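Putative amidohydrolase (Unidentified, PDB 3FEQ) probably acts as a zinc-dependent prolidase of the amidohydrolase superfamily, cleaving dipeptides that end in proline. Local coordinates at residues A111-S114 with L115-V119. Sequence-based numbering, arbitrary orientation.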
ATOM      1  N   ALA C 111     -29.628   3.366  -6.423  1.00 41.15           N
ATOM      2  CA  ALA C 111     -29.670   4.437  -7.402  1.00 37.63           C
ATOM      3  C   ALA C 111     -28.872   5.606  -6.913  1.00 44.49           C
ATOM      4  O   ALA C 111     -28.906   5.945  -5.727  1.00 53.42           O
ATOM      5  CB  ALA C 111     -31.077   4.856  -7.683  1.00 38.25           C
ATOM      6  N   ASP C 112     -28.165   6.222  -7.848  1.00 46.16           N
ATOM      7  CA  ASP C 112     -27.302   7.356  -7.576  1.00 46.83           C
ATOM      8  C   ASP C 112     -27.813   8.642  -8.250  1.00 49.97           C
ATOM      9  O   ASP C 112     -28.884   8.676  -8.859  1.00 49.54           O
ATOM     10  CB  ASP C 112     -25.895   7.041  -8.079  1.00 52.79           C
ATOM     11  CG  ASP C 112     -25.856   6.746  -9.590  1.00 63.85           C
ATOM     12  OD1 ASP C 112     -26.929   6.683 -10.236  1.00 62.02           O
ATOM     13  OD2 ASP C 112     -24.741   6.579 -10.138  1.00 71.86           O
ATOM     14  N   TRP C 113     -26.998   9.683  -8.176  1.00 48.45           N
ATOM     15  CA  TRP C 113     -27.330  10.970  -8.730  1.00 43.76           C
ATOM     16  C   TRP C 113     -27.435  10.891 -10.246  1.00 46.35           C
ATOM     17  O   TRP C 113     -28.304  11.531 -10.831  1.00 52.76           O
ATOM     18  CB  TRP C 113     -26.271  11.975  -8.274  1.00 51.86           C
ATOM     19  CG  TRP C 113     -26.312  13.322  -8.904  1.00 47.91           C
ATOM     20  CD1 TRP C 113     -26.960  14.418  -8.437  1.00 45.36           C
ATOM     21  CD2 TRP C 113     -25.573  13.751 -10.056  1.00 49.83           C
ATOM     22  NE1 TRP C 113     -26.711  15.498  -9.250  1.00 48.43           N
ATOM     23  CE2 TRP C 113     -25.866  15.114 -10.255  1.00 47.01           C
ATOM     24  CE3 TRP C 113     -24.728  13.099 -10.966  1.00 50.97           C
ATOM     25  CZ2 TRP C 113     -25.345  15.846 -11.325  1.00 52.49           C
ATOM     26  CZ3 TRP C 113     -24.202  13.827 -12.027  1.00 48.38           C
ATOM     27  CH2 TRP C 113     -24.511  15.187 -12.195  1.00 49.92           C
ATOM     28  N   SER C 114     -26.599  10.066 -10.880  1.00 47.32           N
ATOM     29  CA  SER C 114     -26.652   9.896 -12.345  1.00 48.62           C
ATOM     30  C   SER C 114     -28.028   9.452 -12.845  1.00 50.27           C
ATOM     31  O   SER C 114     -28.496   9.926 -13.887  1.00 51.41           O
ATOM     32  CB  SER C 114     -25.596   8.911 -12.871  1.00 39.82           C
ATOM     33  OG  SER C 114     -24.670   8.533 -11.879  1.00 54.58           O
ATOM     34  N   LEU C 115     -28.657   8.524 -12.127  1.00 44.34           N
ATOM     35  CA  LEU C 115     -29.962   8.017 -12.543  1.00 42.03           C
ATOM     36  C   LEU C 115     -31.029   9.087 -12.382  1.00 42.75           C
ATOM     37  O   LEU C 115     -31.893   9.259 -13.233  1.00 42.01           O
ATOM     38  CB  LEU C 115     -30.344   6.787 -11.733  1.00 39.98           C
ATOM     39  CG  LEU C 115     -30.668   5.531 -12.542  1.00 36.66           C
ATOM     40  CD1 LEU C 115     -31.455   4.562 -11.696  1.00 38.92           C
ATOM     41  CD2 LEU C 115     -31.432   5.867 -13.786  1.00 33.58           C
ATOM     42  N   MET C 116     -30.944   9.817 -11.283  1.00 41.14           N
ATOM     43  CA  MET C 116     -31.821  10.934 -11.030  1.00 36.51           C
ATOM     44  C   MET C 116     -31.750  11.928 -12.175  1.00 40.79           C
ATOM     45  O   MET C 116     -32.776  12.377 -12.670  1.00 51.25           O
ATOM     46  CB  MET C 116     -31.403  11.591  -9.723  1.00 42.06           C
ATOM     47  CG  MET C 116     -32.101  12.870  -9.396  1.00 31.25           C
ATOM     48  SD  MET C 116     -31.312  13.513  -7.940  1.00 31.44           S
ATOM     49  CE  MET C 116     -32.703  14.279  -7.089  1.00 56.03           C
ATOM     50  N   GLN C 117     -30.533  12.239 -12.608  1.00 46.51           N
ATOM     51  CA  GLN C 117     -30.289  13.160 -13.717  1.00 42.43           C
ATOM     52  C   GLN C 117     -30.849  12.655 -15.027  1.00 40.83           C
ATOM     53  O   GLN C 117     -31.391  13.424 -15.811  1.00 45.86           O
ATOM     54  CB  GLN C 117     -28.787  13.375 -13.885  1.00 52.57           C
ATOM     55  CG  GLN C 117     -28.195  14.247 -12.828  1.00 52.78           C
ATOM     56  CD  GLN C 117     -28.888  15.562 -12.780  1.00 59.12           C
ATOM     57  OE1 GLN C 117     -28.697  16.397 -13.661  1.00 73.11           O
ATOM     58  NE2 GLN C 117     -29.764  15.735 -11.795  1.00 56.29           N
ATOM     59  N   ALA C 118     -30.676  11.363 -15.270  1.00 39.48           N
ATOM     60  CA  ALA C 118     -31.158  10.728 -16.481  1.00 34.03           C
ATOM     61  C   ALA C 118     -32.666  10.901 -16.676  1.00 38.38           C
ATOM     62  O   ALA C 118     -33.118  11.152 -17.796  1.00 44.26           O
ATOM     63  CB  ALA C 118     -30.782   9.262 -16.483  1.00 35.02           C
ATOM     64  N   VAL C 119     -33.446  10.790 -15.603  1.00 31.40           N
ATOM     65  CA  VAL C 119     -34.871  11.041 -15.732  1.00 31.93           C
ATOM     66  C   VAL C 119     -35.188  12.519 -15.837  1.00 36.37           C
ATOM     67  O   VAL C 119     -35.995  12.897 -16.670  1.00 49.01           O
ATOM     68  CB  VAL C 119     -35.759  10.316 -14.680  1.00 35.11           C
ATOM     69  CG1 VAL C 119     -35.289   8.904 -14.484  1.00 14.40           C
ATOM     70  CG2 VAL C 119     -35.827  11.070 -13.346  1.00 38.10           C
TER
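With chi1 at 171°, Trp113 CG sits beside its own carbonyl carbon, which brings the indole alongside the Gln117 side chain. Gln117 chi1 (-74°), with CG beside the backbone N, sets CG over one indole face, a CH-pi contact 3.6 Å from the centroid of the Trp113 six-membered ring; the bend at chi2 then lays the amide nearly parallel to the indole, planes 9° apart. Met116 SD approaches the Trp113 five-membered ring obliquely, 5.3 Å from its centroid, in a Met-aromatic contact. Along the backbone, Gln117 N donates to Trp113 O at 2.9 Å, an i to i+4 bond of good geometry; the preceding one, from Met116 N to Asp112 O, is weak. Asp112 serves as N-cap: its OD1 receives Leu115 N at 3.2 Å from above the carboxylate plane, while Ser114 OG donates to Asp112 OD2 at 2.6 Å, and together they should fix the carboxylate's rotation. Leu115 CD1 meets Ala111 CB at 4.0 Å. Ile84 of a second subunit packs on Asp112 and Leu115, and Arg148 of a third on Trp113. This is the N-capped first turn of helix 113-120, which follows strand 102-107 in a beta-alpha-beta unit of the amidohydrolase TIM barrel.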